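Local coordinates for CRISPR system Cmr subunit Cmr6 (Pyrococcus furiosus, PDB 4W8V), which caps the type III-B Cmr ribonucleoprotein complex together with Cmr1, serving as an RNA-binding RAMP subunit in CRISPR antiviral defence, at residues 130-135 and 212-217. Residues are numbered along the deposited sequence; the frame is centred on the assembly and turned at random.
Sequences IRIFGT and RELTEK
One face of the R131 guanidinium rests on L214, whose CD2 lies 3.5 Å above the plane and is displaced toward its rim. NH2 makes the closest approach, 3.6 Å from L214 CD2, while L214 CD1 reaches toward NH1 at 3.9 Å, so both leucine methyls lie over the same face of the charged group. Two acids hold the guanidinium: R131 NE forms a salt bridge with E141 and NH2 another with D211, just before helix 212-228. The pair illustrates how an arginine can offer its flat face to an aliphatic side chain while NE and NH2 pair with carboxylates; the bend of its chain at chi3 (50°) swings the group over the leucine.

I132 supplies the purely apolar half of the contact. Its CG1 touches L214 CG at 3.7 Å, and CD1 continues past the leucine toward the backbone of helix 212-228. L214 has CG anti to its own nitrogen (chi1 -176°), which extends the branch away from its helix and into the angle between R131 and I132. The other branch of I132 serves a different neighbour: CG2 sits 3.7 Å above the centre of the F133 ring, whose side chain packs against helix 52-68.

No hydrogen bond joins the two segments directly, but K217 adds a salt bridge to E128, one turn before I132 on helix 122-133. Within this RAMP-superfamily region, the contact joins the C-terminal end of helix 122-133 to the first turn of helix 212-228, which itself packs through T215 and E216 on strand 13-21 of the four-stranded antiparallel sheet.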
loop_
_atom_site.group_PDB
_atom_site.type_symbol
_atom_site.label_atom_id
_atom_site.label_comp_id
_atom_site.label_asym_id
_atom_site.label_seq_id
_atom_site.Cartn_x
_atom_site.Cartn_y
_atom_site.Cartn_z
ATOM N N ILE A 130 7.864 12.229 -5.784
ATOM C CA ILE A 130 8.236 11.927 -7.155
ATOM C C ILE A 130 9.408 10.938 -7.157
ATOM O O ILE A 130 9.405 9.965 -7.900
ATOM C CB ILE A 130 8.601 13.204 -7.941
ATOM C CG1 ILE A 130 7.331 13.999 -8.271
ATOM C CG2 ILE A 130 9.323 12.855 -9.234
ATOM C CD1 ILE A 130 7.596 15.360 -8.887
ATOM N N ARG A 131 10.391 11.163 -6.297
ATOM C CA ARG A 131 11.543 10.272 -6.246
ATOM C C ARG A 131 11.211 8.895 -5.661
ATOM O O ARG A 131 11.725 7.884 -6.129
ATOM C CB ARG A 131 12.670 10.923 -5.444
ATOM C CG ARG A 131 13.212 12.187 -6.089
ATOM C CD ARG A 131 14.202 12.862 -5.176
ATOM N NE ARG A 131 15.187 11.897 -4.715
ATOM C CZ ARG A 131 15.802 11.958 -3.542
ATOM N NH1 ARG A 131 15.539 12.951 -2.701
ATOM N NH2 ARG A 131 16.679 11.017 -3.216
ATOM N N ILE A 132 10.356 8.858 -4.644
ATOM C CA ILE A 132 10.009 7.600 -3.990
ATOM C C ILE A 132 9.263 6.650 -4.922
ATOM O O ILE A 132 9.645 5.483 -5.061
ATOM C CB ILE A 132 9.168 7.853 -2.722
ATOM C CG1 ILE A 132 10.042 8.467 -1.626
ATOM C CG2 ILE A 132 8.537 6.561 -2.210
ATOM C CD1 ILE A 132 9.282 8.833 -0.364
ATOM N N PHE A 133 8.222 7.164 -5.577
ATOM C CA PHE A 133 7.303 6.343 -6.359
ATOM C C PHE A 133 7.587 6.382 -7.863
ATOM O O PHE A 133 7.265 5.442 -8.594
ATOM C CB PHE A 133 5.856 6.786 -6.104
ATOM C CG PHE A 133 5.418 6.625 -4.678
ATOM C CD1 PHE A 133 5.134 5.367 -4.167
ATOM C CD2 PHE A 133 5.289 7.727 -3.845
ATOM C CE1 PHE A 133 4.732 5.208 -2.851
ATOM C CE2 PHE A 133 4.885 7.566 -2.527
ATOM C CZ PHE A 133 4.612 6.305 -2.036
ATOM N N GLY A 134 8.191 7.475 -8.316
ATOM C CA GLY A 134 8.430 7.682 -9.730
ATOM C C GLY A 134 7.213 8.301 -10.374
ATOM O O GLY A 134 6.182 8.464 -9.737
ATOM N N THR A 135 7.346 8.672 -11.641
ATOM C CA THR A 135 6.240 9.183 -12.436
ATOM C C THR A 135 6.299 8.590 -13.835
ATOM O O THR A 135 7.037 7.644 -14.091
ATOM C CB THR A 135 6.261 10.717 -12.552
ATOM O OG1 THR A 135 7.456 11.132 -13.219
ATOM C CG2 THR A 135 6.204 11.370 -11.181
ATOM N N ARG A 212 19.434 7.024 1.872
ATOM C CA ARG A 212 18.957 6.402 3.097
ATOM C C ARG A 212 17.795 7.159 3.745
ATOM O O ARG A 212 16.837 6.548 4.213
ATOM C CB ARG A 212 20.091 6.264 4.103
ATOM C CG ARG A 212 19.631 5.671 5.407
ATOM C CD ARG A 212 20.780 5.382 6.345
ATOM N NE ARG A 212 20.285 4.823 7.601
ATOM C CZ ARG A 212 20.099 3.525 7.822
ATOM N NH1 ARG A 212 20.381 2.638 6.874
ATOM N NH2 ARG A 212 19.638 3.114 8.996
ATOM N N GLU A 213 17.876 8.483 3.782
ATOM C CA GLU A 213 16.841 9.254 4.451
ATOM C C GLU A 213 15.545 9.252 3.639
ATOM O O GLU A 213 14.454 9.276 4.208
ATOM C CB GLU A 213 17.300 10.689 4.713
ATOM N N LEU A 214 15.666 9.223 2.315
ATOM C CA LEU A 214 14.490 9.131 1.464
ATOM C C LEU A 214 13.822 7.774 1.667
ATOM O O LEU A 214 12.603 7.685 1.802
ATOM C CB LEU A 214 14.847 9.331 -0.008
ATOM C CG LEU A 214 13.613 9.347 -0.914
ATOM C CD1 LEU A 214 12.940 10.715 -0.856
ATOM C CD2 LEU A 214 13.932 8.937 -2.349
ATOM N N THR A 215 14.633 6.724 1.697
ATOM C CA THR A 215 14.137 5.368 1.864
ATOM C C THR A 215 13.459 5.201 3.219
ATOM O O THR A 215 12.434 4.523 3.332
ATOM C CB THR A 215 15.285 4.348 1.707
ATOM O OG1 THR A 215 15.840 4.478 0.394
ATOM C CG2 THR A 215 14.795 2.926 1.900
ATOM N N GLU A 216 14.021 5.834 4.242
ATOM C CA GLU A 216 13.449 5.748 5.583
ATOM C C GLU A 216 12.059 6.362 5.645
ATOM O O GLU A 216 11.169 5.821 6.297
ATOM C CB GLU A 216 14.362 6.422 6.606
ATOM C CG GLU A 216 15.472 5.515 7.105
ATOM C CD GLU A 216 16.421 6.211 8.060
ATOM O OE1 GLU A 216 16.449 7.464 8.072
ATOM O OE2 GLU A 216 17.139 5.499 8.794
ATOM N N LYS A 217 11.889 7.496 4.970
ATOM C CA LYS A 217 10.599 8.155 4.889
ATOM C C LYS A 217 9.588 7.223 4.236
ATOM O O LYS A 217 8.459 7.087 4.710
ATOM C CB LYS A 217 10.710 9.457 4.105
ATOM C CG LYS A 217 11.599 10.485 4.763
ATOM C CD LYS A 217 11.471 11.832 4.085
ATOM C CE LYS A 217 12.467 12.835 4.663
ATOM N NZ LYS A 217 12.370 14.162 3.990
#